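Local coordinates for protein CrmK (Actinoalloteichus sp. WH1-2216-6, PDB 5I1V) that acts as a flavin-dependent oxidase with covalently bound FAD, taking part in the recycling of shunt products during caerulomycin biosynthesis, at residues R56-S61 with A68-P73; S85-D90 with Y108-K113; E293-F298 with L312-L317. All coordinates share one frame; numbering follows the deposited sequence.

Contact 1. Residues R56-S61 with A68-P73; sequences RLTVRS and AFVASP. With FAD (flavin-adenine dinucleotide), chain E.
Thr58 and Val70 meet with their side chains at a slant, the threonine reaching out from strand 57-60 and the valine lying against it from the loop. Thr58 OG1 donates to Val70 O at 2.8 Å; the hydroxyl arrives in the carbonyl plane, on a lone pair, with a C=O...O angle of 124°. With chi1 at 55°, OG1 sits between the backbone N and the carbonyl carbon, which leaves CG2 to rest against the carbonyl before it, 3.5 Å from Phe69 O. The two branches of Val70 divide the strand between them: CG1 packs against Thr58 OG1 and Arg60 CB, while CG2 lies 3.6 Å from Val59 O and also borders the ribose of FAD. Strand 57-60 is the last strand, parallel to its neighbour 77-80, of a small mixed sheet in the FAD-binding domain (FAD_PCMH clan), and the chain leaving it runs into the glycine-rich turn that carries His64, one of the two covalent attachment points of the flavin. Val59 O accepts a 2.6 Å bond from ribose O2B, and Val59 CG1 lies against the adenine, near C5A and C6A. Ser61 serves both ends of the AMP half, its N donating to phosphate O2A and its OG to adenine N7A at 2.6 Å. Arg60 passes CG close to O2A, but its bent chain carries the guanidinium to a salt bridge with Asp80. Phe69 turns its ring edge to ribose O3B and stacks on His493. At the other end of the contact a water accepts from Arg56 NH2 at 2.9 Å and donates to Phe69 O at 2.8 Å, with a weak third link to Ser72 OG; Arg56 NH2 also bonds Arg492 O.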
loop_
_atom_site.group_PDB
_atom_site.type_symbol
_atom_site.label_atom_id
_atom_site.label_comp_id
_atom_site.label_asym_id
_atom_site.label_seq_id
_atom_site.Cartn_x
_atom_site.Cartn_y
_atom_site.Cartn_z
ATOM N N ARG A 56 -5.442 32.202 5.298
ATOM C CA ARG A 56 -4.248 31.497 4.860
ATOM C C ARG A 56 -4.667 30.098 4.371
ATOM O O ARG A 56 -5.235 29.332 5.149
ATOM C CB ARG A 56 -3.318 31.392 6.072
ATOM C CG ARG A 56 -2.073 30.587 5.838
ATOM C CD ARG A 56 -1.099 31.312 4.903
ATOM N NE ARG A 56 -0.111 30.334 4.460
ATOM C CZ ARG A 56 0.828 29.831 5.259
ATOM N NH1 ARG A 56 0.960 30.249 6.521
ATOM N NH2 ARG A 56 1.662 28.906 4.789
ATOM N N LEU A 57 -4.342 29.781 3.110
ATOM C CA LEU A 57 -4.729 28.569 2.468
ATOM C C LEU A 57 -3.511 27.755 2.063
ATOM O O LEU A 57 -2.508 28.320 1.583
ATOM C CB LEU A 57 -5.568 28.909 1.243
ATOM C CG LEU A 57 -6.174 27.699 0.513
ATOM C CD1 LEU A 57 -7.578 27.984 0.004
ATOM C CD2 LEU A 57 -5.255 27.331 -0.643
ATOM N N THR A 58 -3.580 26.443 2.298
ATOM C CA THR A 58 -2.608 25.533 1.715
ATOM C C THR A 58 -3.343 24.365 1.091
ATOM O O THR A 58 -4.520 24.078 1.413
ATOM C CB THR A 58 -1.612 24.983 2.748
ATOM O OG1 THR A 58 -2.346 24.360 3.822
ATOM C CG2 THR A 58 -0.650 26.131 3.312
ATOM N N VAL A 59 -2.620 23.663 0.236
ATOM C CA VAL A 59 -3.126 22.527 -0.475
ATOM C C VAL A 59 -2.399 21.245 -0.106
ATOM O O VAL A 59 -1.196 21.221 0.014
ATOM C CB VAL A 59 -2.892 22.698 -1.970
ATOM C CG1 VAL A 59 -3.531 21.569 -2.759
ATOM C CG2 VAL A 59 -3.432 24.047 -2.382
ATOM N N ARG A 60 -3.158 20.177 0.046
ATOM C CA ARG A 60 -2.573 18.887 0.270
ATOM C C ARG A 60 -2.993 17.921 -0.849
ATOM O O ARG A 60 -4.165 17.872 -1.161
ATOM C CB ARG A 60 -3.131 18.320 1.511
ATOM C CG ARG A 60 -2.385 17.054 1.864
ATOM C CD ARG A 60 -3.099 16.341 2.896
ATOM N NE ARG A 60 -2.784 16.890 4.187
ATOM C CZ ARG A 60 -3.712 17.053 5.124
ATOM N NH1 ARG A 60 -5.034 16.786 4.835
ATOM N NH2 ARG A 60 -3.320 17.494 6.334
ATOM N N SER A 61 -2.054 17.153 -1.390
ATOM C CA SER A 61 -2.373 16.129 -2.357
ATOM C C SER A 61 -2.174 14.787 -1.665
ATOM O O SER A 61 -3.157 14.202 -1.170
ATOM C CB SER A 61 -1.602 16.323 -3.664
ATOM O OG SER A 61 -2.031 17.540 -4.274
ATOM N N ALA A 68 6.215 21.140 7.844
ATOM C CA ALA A 68 4.872 21.566 8.183
ATOM C C ALA A 68 4.333 22.592 7.172
ATOM O O ALA A 68 3.628 23.514 7.543
ATOM C CB ALA A 68 4.850 22.206 9.561
ATOM N N PHE A 69 4.655 22.440 5.910
ATOM C CA PHE A 69 4.261 23.449 4.923
ATOM C C PHE A 69 2.776 23.486 4.762
ATOM O O PHE A 69 2.215 24.533 4.494
ATOM C CB PHE A 69 4.903 23.134 3.586
ATOM C CG PHE A 69 6.404 23.241 3.593
ATOM C CD1 PHE A 69 7.071 23.799 4.664
ATOM C CD2 PHE A 69 7.127 22.866 2.493
ATOM C CE1 PHE A 69 8.433 23.943 4.644
ATOM C CE2 PHE A 69 8.510 23.022 2.455
ATOM C CZ PHE A 69 9.154 23.552 3.551
ATOM N N VAL A 70 2.128 22.335 4.881
ATOM C CA VAL A 70 0.650 22.305 4.703
ATOM C C VAL A 70 -0.029 22.606 6.047
ATOM O O VAL A 70 -0.999 23.331 6.107
ATOM C CB VAL A 70 0.187 20.923 4.188
ATOM C CG1 VAL A 70 -1.336 20.858 4.074
ATOM C CG2 VAL A 70 0.839 20.484 2.883
ATOM N N ALA A 71 0.528 22.039 7.119
ATOM C CA ALA A 71 -0.121 21.846 8.408
ATOM C C ALA A 71 0.302 22.838 9.516
ATOM O O ALA A 71 -0.143 22.714 10.637
ATOM C CB ALA A 71 0.115 20.400 8.871
ATOM N N SER A 72 1.096 23.849 9.193
ATOM C CA SER A 72 1.313 24.995 10.081
ATOM C C SER A 72 0.071 25.401 10.885
ATOM O O SER A 72 -0.989 25.539 10.306
ATOM C CB SER A 72 1.760 26.210 9.246
ATOM O OG SER A 72 3.143 26.318 9.290
ATOM N N PRO A 73 0.220 25.664 12.202
ATOM C CA PRO A 73 -0.912 26.107 13.043
ATOM C C PRO A 73 -1.589 27.387 12.597
ATOM O O PRO A 73 -2.727 27.649 12.993
ATOM C CB PRO A 73 -0.284 26.336 14.438
ATOM C CG PRO A 73 1.185 26.180 14.288
ATOM C CD PRO A 73 1.479 25.522 12.974
HETATM P PA FAD E . 1.877 17.173 0.261
HETATM O O1A FAD E . 2.339 17.088 1.694
HETATM O O2A FAD E . 0.398 17.041 0.043
HETATM O O5B FAD E . 2.407 18.494 -0.401
HETATM C C5B FAD E . 3.794 18.786 -0.544
HETATM C C4B FAD E . 3.963 20.288 -0.815
HETATM O O4B FAD E . 3.411 20.535 -2.124
HETATM C C3B FAD E . 3.235 21.257 0.091
HETATM O O3B FAD E . 3.925 22.494 0.065
HETATM C C2B FAD E . 1.904 21.437 -0.584
HETATM O O2B FAD E . 1.084 22.531 -0.161
HETATM C C1B FAD E . 2.306 21.407 -2.063
HETATM N N9A FAD E . 1.244 20.818 -2.916
HETATM C C8A FAD E . 0.593 19.621 -2.790
HETATM N N7A FAD E . -0.402 19.527 -3.731
HETATM C C5A FAD E . -0.348 20.647 -4.421
HETATM C C6A FAD E . -1.103 21.130 -5.550
HETATM N N6A FAD E . -2.028 20.327 -6.041
HETATM N N1A FAD E . -0.797 22.346 -6.015
HETATM C C2A FAD E . 0.146 23.130 -5.451
HETATM N N3A FAD E . 0.939 22.723 -4.426
HETATM C C4A FAD E . 0.653 21.515 -3.878
HETATM N N1 FAD E . 10.361 12.135 -4.076
HETATM C C2 FAD E . 11.028 11.674 -5.160
HETATM O O2 FAD E . 11.367 12.455 -6.057
HETATM N N3 FAD E . 11.352 10.373 -5.325
HETATM C C4 FAD E . 11.090 9.424 -4.435
HETATM O O4 FAD E . 11.379 8.229 -4.656
HETATM C C4X FAD E . 10.362 9.814 -3.236
HETATM N N5 FAD E . 10.056 8.896 -2.279
HETATM C C5X FAD E . 9.294 9.277 -1.242
HETATM C C6 FAD E . 8.830 8.323 -0.336
HETATM C C7 FAD E . 8.048 8.645 0.773
HETATM C C7M FAD E . 7.571 7.535 1.719
HETATM C C8 FAD E . 7.713 10.073 0.956
HETATM C C8M FAD E . 6.895 10.533 2.132
HETATM C C9 FAD E . 8.169 11.054 0.069
HETATM C C9A FAD E . 8.948 10.705 -1.033
HETATM N N10 FAD E . 9.402 11.660 -1.951
HETATM C C10 FAD E . 10.072 11.242 -3.085
HETATM C "C1'" FAD E . 9.311 13.094 -1.679
HETATM C "C2'" FAD E . 8.076 13.670 -2.294
HETATM O "O2'" FAD E . 8.317 13.889 -3.670
HETATM C "C3'" FAD E . 7.630 14.924 -1.619
HETATM O "O3'" FAD E . 7.391 14.634 -0.214
HETATM C "C4'" FAD E . 6.382 15.521 -2.303
HETATM O "O4'" FAD E . 6.404 16.930 -2.078
HETATM C "C5'" FAD E . 5.116 14.895 -1.753
HETATM O "O5'" FAD E . 4.006 15.416 -2.484
HETATM P P FAD E . 2.582 15.180 -1.828
HETATM O O1P FAD E . 2.416 13.755 -1.446
HETATM O O2P FAD E . 1.530 15.812 -2.683
HETATM O O3P FAD E . 2.724 16.037 -0.459
HETATM O O HOH W 1 2.961 26.706 6.089
#

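Contact 2. Residues S85-D90 with Y108-K113; sequences SHVGYD and YRVLYK
An edge strand packed against a helix is the element here: strand 87-90, outermost in the five-stranded antiparallel sheet of the FAD-binding domain, lies beside helix 104-115, with Val87 facing Val110 and Leu111. The backbones come nearest at this valine pair, where Val87 CA and Val110 CA are 7.2 Å apart, and both CB atoms point across the gap. The valines slide past each other in opposite directions, and one branch of each does the touching: Val87 CG1 meets Val110 CG1 at 3.8 Å. Each of these methyls is anti to its own backbone N (chi1 175° in Val87, 174° in Val110). Val87 CG1 also lies 4.1 Å from Val110 CB, against the base of the branch, and Val110 CG1 reaches to 4.2 Å from Val87 O. Leu111 enters beside this pair. Its CB does not point at the strand; CG sits beside the backbone N, and CD2, not the CD1 that chi2 (-170°) extends away from CA, comes to 4.2 Å from Val87 CG1, which thus touches both helix residues. Further packing comes from the same chain, with Ala102 against Val87 and with Phe96 of the neighbouring strand and Phe119 against Leu111. The opposite flank of the helix has other duties: Tyr112 meets the ring of Trp319, and Lys113 O accepts from Arg15 of the second subunit, so this helix is part of the dimer interface. The side chain of Val87 is about 13 Å from the FAD, which makes the contact structural packing and not part of the cofactor site. Between the two segments the contact is methyl against methyl; its hold rests on shape and on the apolar surface withdrawn from water, with no polar group to fix its direction.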
loop_
_atom_site.group_PDB
_atom_site.type_symbol
_atom_site.label_atom_id
_atom_site.label_comp_id
_atom_site.label_asym_id
_atom_site.label_seq_id
_atom_site.Cartn_x
_atom_site.Cartn_y
_atom_site.Cartn_z
ATOM N N SER A 85 -8.420 12.115 -8.197
ATOM C CA SER A 85 -7.328 11.183 -8.462
ATOM C C SER A 85 -7.476 10.487 -9.817
ATOM O O SER A 85 -6.880 9.445 -10.061
ATOM C CB SER A 85 -7.262 10.164 -7.337
ATOM O OG SER A 85 -8.517 9.467 -7.345
ATOM N N HIS A 86 -8.272 11.061 -10.732
ATOM C CA HIS A 86 -8.354 10.485 -12.038
ATOM C C HIS A 86 -7.002 10.379 -12.752
ATOM O O HIS A 86 -6.225 11.339 -12.755
ATOM C CB HIS A 86 -9.333 11.286 -12.895
ATOM C CG HIS A 86 -9.399 10.805 -14.299
ATOM N ND1 HIS A 86 -10.079 9.658 -14.648
ATOM C CD2 HIS A 86 -8.840 11.278 -15.435
ATOM C CE1 HIS A 86 -9.961 9.463 -15.950
ATOM N NE2 HIS A 86 -9.222 10.437 -16.451
ATOM N N VAL A 87 -6.756 9.228 -13.399
ATOM C CA VAL A 87 -5.600 8.988 -14.307
ATOM C C VAL A 87 -6.166 8.385 -15.611
ATOM O O VAL A 87 -6.936 7.443 -15.561
ATOM C CB VAL A 87 -4.592 7.999 -13.690
ATOM C CG1 VAL A 87 -3.472 7.646 -14.660
ATOM C CG2 VAL A 87 -3.991 8.591 -12.431
ATOM N N GLY A 88 -5.868 8.988 -16.746
ATOM C CA GLY A 88 -6.476 8.573 -18.016
ATOM C C GLY A 88 -5.744 9.216 -19.180
ATOM O O GLY A 88 -5.112 10.240 -19.011
ATOM N N TYR A 89 -5.809 8.611 -20.351
ATOM C CA TYR A 89 -5.298 9.248 -21.570
ATOM C C TYR A 89 -6.277 10.259 -22.118
ATOM O O TYR A 89 -7.448 9.983 -22.211
ATOM C CB TYR A 89 -5.118 8.221 -22.672
ATOM C CG TYR A 89 -4.302 8.714 -23.837
ATOM C CD1 TYR A 89 -2.986 9.139 -23.644
ATOM C CD2 TYR A 89 -4.828 8.727 -25.149
ATOM C CE1 TYR A 89 -2.201 9.521 -24.693
ATOM C CE2 TYR A 89 -4.039 9.149 -26.223
ATOM C CZ TYR A 89 -2.737 9.538 -25.985
ATOM O OH TYR A 89 -1.888 9.926 -27.036
ATOM N N ASP A 90 -5.772 11.438 -22.429
ATOM C CA ASP A 90 -6.529 12.545 -22.972
ATOM C C ASP A 90 -6.205 12.583 -24.479
ATOM O O ASP A 90 -5.092 13.018 -24.911
ATOM C CB ASP A 90 -6.103 13.828 -22.255
ATOM C CG ASP A 90 -6.893 15.078 -22.698
ATOM O OD1 ASP A 90 -7.415 15.133 -23.826
ATOM O OD2 ASP A 90 -6.930 16.053 -21.905
ATOM N N TYR A 108 1.216 4.318 -11.505
ATOM C CA TYR A 108 2.028 3.339 -12.196
ATOM C C TYR A 108 1.184 2.143 -12.613
ATOM O O TYR A 108 1.350 1.615 -13.723
ATOM C CB TYR A 108 3.169 2.830 -11.351
ATOM C CG TYR A 108 4.258 3.825 -11.038
ATOM C CD1 TYR A 108 4.506 4.920 -11.856
ATOM C CD2 TYR A 108 5.078 3.636 -9.917
ATOM C CE1 TYR A 108 5.519 5.818 -11.549
ATOM C CE2 TYR A 108 6.103 4.524 -9.616
ATOM C CZ TYR A 108 6.308 5.615 -10.439
ATOM O OH TYR A 108 7.311 6.508 -10.160
ATOM N N ARG A 109 0.294 1.710 -11.726
ATOM C CA ARG A 109 -0.516 0.542 -11.983
ATOM C C ARG A 109 -1.451 0.803 -13.131
ATOM O O ARG A 109 -1.593 -0.048 -13.980
ATOM C CB ARG A 109 -1.340 0.140 -10.758
ATOM C CG ARG A 109 -0.559 -0.685 -9.762
ATOM C CD ARG A 109 -1.552 -1.393 -8.860
ATOM N NE ARG A 109 -1.858 -0.525 -7.758
ATOM C CZ ARG A 109 -1.315 -0.637 -6.547
ATOM N NH1 ARG A 109 -0.451 -1.616 -6.261
ATOM N NH2 ARG A 109 -1.656 0.238 -5.605
ATOM N N VAL A 110 -2.070 1.976 -13.172
ATOM C CA VAL A 110 -2.970 2.314 -14.269
ATOM C C VAL A 110 -2.254 2.401 -15.630
ATOM O O VAL A 110 -2.712 1.850 -16.638
ATOM C CB VAL A 110 -3.709 3.633 -13.989
ATOM C CG1 VAL A 110 -4.534 4.056 -15.196
ATOM C CG2 VAL A 110 -4.639 3.450 -12.780
ATOM N N LEU A 111 -1.176 3.166 -15.674
ATOM C CA LEU A 111 -0.399 3.366 -16.884
ATOM C C LEU A 111 0.138 2.059 -17.416
ATOM O O LEU A 111 0.022 1.788 -18.612
ATOM C CB LEU A 111 0.768 4.315 -16.666
ATOM C CG LEU A 111 0.373 5.763 -16.460
ATOM C CD1 LEU A 111 1.613 6.669 -16.491
ATOM C CD2 LEU A 111 -0.681 6.236 -17.442
ATOM N N TYR A 112 0.665 1.226 -16.537
ATOM C CA TYR A 112 1.319 0.055 -16.955
ATOM C C TYR A 112 0.341 -1.025 -17.389
ATOM O O TYR A 112 0.476 -1.555 -18.465
ATOM C CB TYR A 112 2.287 -0.487 -15.869
ATOM C CG TYR A 112 3.101 -1.583 -16.492
ATOM C CD1 TYR A 112 4.099 -1.296 -17.402
ATOM C CD2 TYR A 112 2.769 -2.925 -16.280
ATOM C CE1 TYR A 112 4.820 -2.311 -18.027
ATOM C CE2 TYR A 112 3.477 -3.942 -16.898
ATOM C CZ TYR A 112 4.502 -3.656 -17.754
ATOM O OH TYR A 112 5.158 -4.728 -18.346
ATOM N N LYS A 113 -0.665 -1.340 -16.593
ATOM C CA LYS A 113 -1.541 -2.447 -16.962
ATOM C C LYS A 113 -2.381 -2.071 -18.197
ATOM O O LYS A 113 -2.591 -2.882 -19.084
ATOM C CB LYS A 113 -2.419 -2.879 -15.810
ATOM C CG LYS A 113 -1.628 -3.460 -14.639
ATOM C CD LYS A 113 -2.532 -4.085 -13.608
ATOM C CE LYS A 113 -1.777 -4.383 -12.337
ATOM N NZ LYS A 113 -2.618 -5.256 -11.467
#

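Contact 3. Residues E293-F298 with L312-L317; sequences ERMSWF and LTRRRL
Met295 and Ser296, consecutive residues of helix 291-303, receive the side chain of Arg314 from strand 311-318, an outermost strand, within this chain, of the eight-stranded antiparallel sheet; the contact lays the helix over that sheet, away from the cofactor site. The polar part is one bond: Arg314 NH1 donates to Ser296 OG at 2.9 Å, nearly straight at 175°, with the oxygen 3° out of the guanidinium plane. The other terminal nitrogen, Arg314 NH2, is bonded to Glu292 O near the start of the helix, so the two bonds together should limit rotation of the group. Arg314 reaches this far because its chain runs extended through chi2 (179°) and bends at chi3. The apolar part is made by Met295, which covers one face of the guanidinium: its CG stands 3.6 Å above the plane, offset toward the rim. Beyond CG the methionine bends away, and its side chain also touches Ala226, Ala282 and Ile284 of the sheet. Met295 and Arg314 pass in opposite directions, and Met295 CB and CG both lie 3.6 Å from Arg314 NH2.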
loop_
_atom_site.group_PDB
_atom_site.type_symbol
_atom_site.label_atom_id
_atom_site.label_comp_id
_atom_site.label_asym_id
_atom_site.label_seq_id
_atom_site.Cartn_x
_atom_site.Cartn_y
_atom_site.Cartn_z
ATOM N N GLU A 293 26.026 -10.881 -15.573
ATOM C CA GLU A 293 27.447 -10.732 -15.275
ATOM C C GLU A 293 27.803 -9.357 -14.793
ATOM O O GLU A 293 28.695 -9.207 -13.935
ATOM C CB GLU A 293 28.318 -11.015 -16.506
ATOM C CG GLU A 293 28.872 -12.430 -16.569
ATOM C CD GLU A 293 30.097 -12.546 -17.468
ATOM O OE1 GLU A 293 31.179 -12.930 -16.956
ATOM O OE2 GLU A 293 29.987 -12.247 -18.681
ATOM N N ARG A 294 27.150 -8.347 -15.359
ATOM C CA ARG A 294 27.406 -6.967 -14.949
ATOM C C ARG A 294 27.042 -6.770 -13.484
ATOM O O ARG A 294 27.738 -6.055 -12.742
ATOM C CB ARG A 294 26.668 -5.981 -15.854
ATOM C CG ARG A 294 27.320 -5.879 -17.205
ATOM C CD ARG A 294 26.675 -4.921 -18.203
ATOM N NE ARG A 294 27.540 -4.943 -19.373
ATOM C CZ ARG A 294 28.746 -4.371 -19.421
ATOM N NH1 ARG A 294 29.201 -3.629 -18.415
ATOM N NH2 ARG A 294 29.491 -4.514 -20.493
ATOM N N MET A 295 25.955 -7.403 -13.057
ATOM C CA MET A 295 25.555 -7.331 -11.665
ATOM C C MET A 295 26.611 -8.047 -10.788
ATOM O O MET A 295 26.942 -7.575 -9.713
ATOM C CB MET A 295 24.187 -7.987 -11.475
ATOM C CG MET A 295 23.685 -8.019 -10.032
ATOM S SD MET A 295 23.350 -6.395 -9.321
ATOM C CE MET A 295 21.939 -5.858 -10.335
ATOM N N SER A 296 27.114 -9.192 -11.251
ATOM C CA SER A 296 28.208 -9.901 -10.521
ATOM C C SER A 296 29.449 -9.051 -10.368
ATOM O O SER A 296 30.021 -9.005 -9.279
ATOM C CB SER A 296 28.563 -11.210 -11.220
ATOM O OG SER A 296 27.498 -12.145 -11.038
ATOM N N TRP A 297 29.853 -8.384 -11.452
ATOM C CA TRP A 297 31.026 -7.498 -11.443
ATOM C C TRP A 297 30.854 -6.398 -10.443
ATOM O O TRP A 297 31.790 -6.061 -9.703
ATOM C CB TRP A 297 31.312 -6.858 -12.812
ATOM C CG TRP A 297 31.706 -7.835 -13.850
ATOM C CD1 TRP A 297 32.277 -9.076 -13.649
ATOM C CD2 TRP A 297 31.570 -7.676 -15.262
ATOM N NE1 TRP A 297 32.474 -9.697 -14.862
ATOM C CE2 TRP A 297 32.053 -8.860 -15.866
ATOM C CE3 TRP A 297 31.088 -6.646 -16.082
ATOM C CZ2 TRP A 297 32.060 -9.041 -17.261
ATOM C CZ3 TRP A 297 31.076 -6.833 -17.470
ATOM C CH2 TRP A 297 31.581 -8.012 -18.043
ATOM N N PHE A 298 29.645 -5.834 -10.419
ATOM C CA PHE A 298 29.355 -4.759 -9.495
ATOM C C PHE A 298 29.446 -5.273 -8.053
ATOM O O PHE A 298 30.137 -4.693 -7.239
ATOM C CB PHE A 298 27.982 -4.137 -9.822
ATOM C CG PHE A 298 27.437 -3.260 -8.734
ATOM C CD1 PHE A 298 28.056 -2.078 -8.434
ATOM C CD2 PHE A 298 26.256 -3.607 -8.044
ATOM C CE1 PHE A 298 27.562 -1.256 -7.419
ATOM C CE2 PHE A 298 25.748 -2.786 -7.053
ATOM C CZ PHE A 298 26.403 -1.613 -6.737
ATOM N N LEU A 312 23.325 -12.296 0.476
ATOM C CA LEU A 312 22.853 -11.856 -0.822
ATOM C C LEU A 312 21.764 -12.824 -1.304
ATOM O O LEU A 312 21.904 -14.032 -1.161
ATOM C CB LEU A 312 24.068 -11.878 -1.737
ATOM C CG LEU A 312 23.996 -11.976 -3.240
ATOM C CD1 LEU A 312 23.468 -10.671 -3.810
ATOM C CD2 LEU A 312 25.393 -12.255 -3.776
ATOM N N THR A 313 20.670 -12.277 -1.832
ATOM C CA THR A 313 19.704 -13.035 -2.612
ATOM C C THR A 313 19.591 -12.352 -3.972
ATOM O O THR A 313 19.685 -11.117 -4.065
ATOM C CB THR A 313 18.302 -13.086 -1.943
ATOM O OG1 THR A 313 17.443 -13.932 -2.711
ATOM C CG2 THR A 313 17.644 -11.739 -1.910
ATOM N N ARG A 314 19.436 -13.151 -5.015
ATOM C CA ARG A 314 19.299 -12.639 -6.380
ATOM C C ARG A 314 18.119 -13.314 -7.024
ATOM O O ARG A 314 17.899 -14.499 -6.782
ATOM C CB ARG A 314 20.589 -12.895 -7.175
ATOM C CG ARG A 314 21.752 -12.030 -6.676
ATOM C CD ARG A 314 23.073 -12.252 -7.417
ATOM N NE ARG A 314 23.006 -11.891 -8.832
ATOM C CZ ARG A 314 24.050 -11.846 -9.658
ATOM N NH1 ARG A 314 25.281 -12.105 -9.220
ATOM N NH2 ARG A 314 23.869 -11.516 -10.931
ATOM N N ARG A 315 17.354 -12.566 -7.831
ATOM C CA ARG A 315 16.224 -13.151 -8.533
ATOM C C ARG A 315 15.832 -12.237 -9.681
ATOM O O ARG A 315 16.276 -11.112 -9.754
ATOM C CB ARG A 315 15.046 -13.303 -7.585
ATOM C CG ARG A 315 14.511 -11.968 -7.051
ATOM C CD ARG A 315 13.423 -12.149 -5.985
ATOM N NE ARG A 315 12.359 -13.008 -6.505
ATOM C CZ ARG A 315 11.272 -13.379 -5.825
ATOM N NH1 ARG A 315 11.038 -12.933 -4.594
ATOM N NH2 ARG A 315 10.400 -14.193 -6.409
ATOM N N ARG A 316 14.992 -12.741 -10.564
ATOM C CA ARG A 316 14.529 -12.000 -11.722
ATOM C C ARG A 316 13.046 -11.693 -11.510
ATOM O O ARG A 316 12.281 -12.547 -11.069
ATOM C CB ARG A 316 14.775 -12.890 -12.929
ATOM C CG ARG A 316 14.556 -12.333 -14.306
ATOM C CD ARG A 316 14.773 -13.484 -15.292
ATOM N NE ARG A 316 14.660 -13.119 -16.702
ATOM C CZ ARG A 316 13.529 -12.762 -17.311
ATOM N NH1 ARG A 316 12.381 -12.680 -16.640
ATOM N NH2 ARG A 316 13.540 -12.473 -18.613
ATOM N N LEU A 317 12.613 -10.470 -11.804
ATOM C CA LEU A 317 11.213 -10.130 -11.602
ATOM C C LEU A 317 10.703 -9.246 -12.720
ATOM O O LEU A 317 11.486 -8.517 -13.341
ATOM C CB LEU A 317 11.029 -9.411 -10.273
ATOM C CG LEU A 317 10.998 -10.241 -8.988
ATOM C CD1 LEU A 317 10.862 -9.310 -7.814
ATOM C CD2 LEU A 317 9.843 -11.238 -9.009
#

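In the fold
From the N terminus the three contacts follow in series, each closing before the next opens; none nest or cross. Contact 1 closes a short loop of six residues on strand 57-60 and sets the loop leading to strand 77-80 beside the adenosine part of FAD. Contact 2 spans seventeen residues, through strand 95-99, and ties the edge of the five-stranded sheet to helix 104-115 within the same FAD-binding domain; its nearest atoms are about 8 Å from contact 1. Contact 3 later joins helix 291-303 to strand 311-318 of the eight-stranded sheet, 43 Å from contact 1 between centres and across the chain's centre. Contacts 2 and 3 both include residues that touch the second subunit.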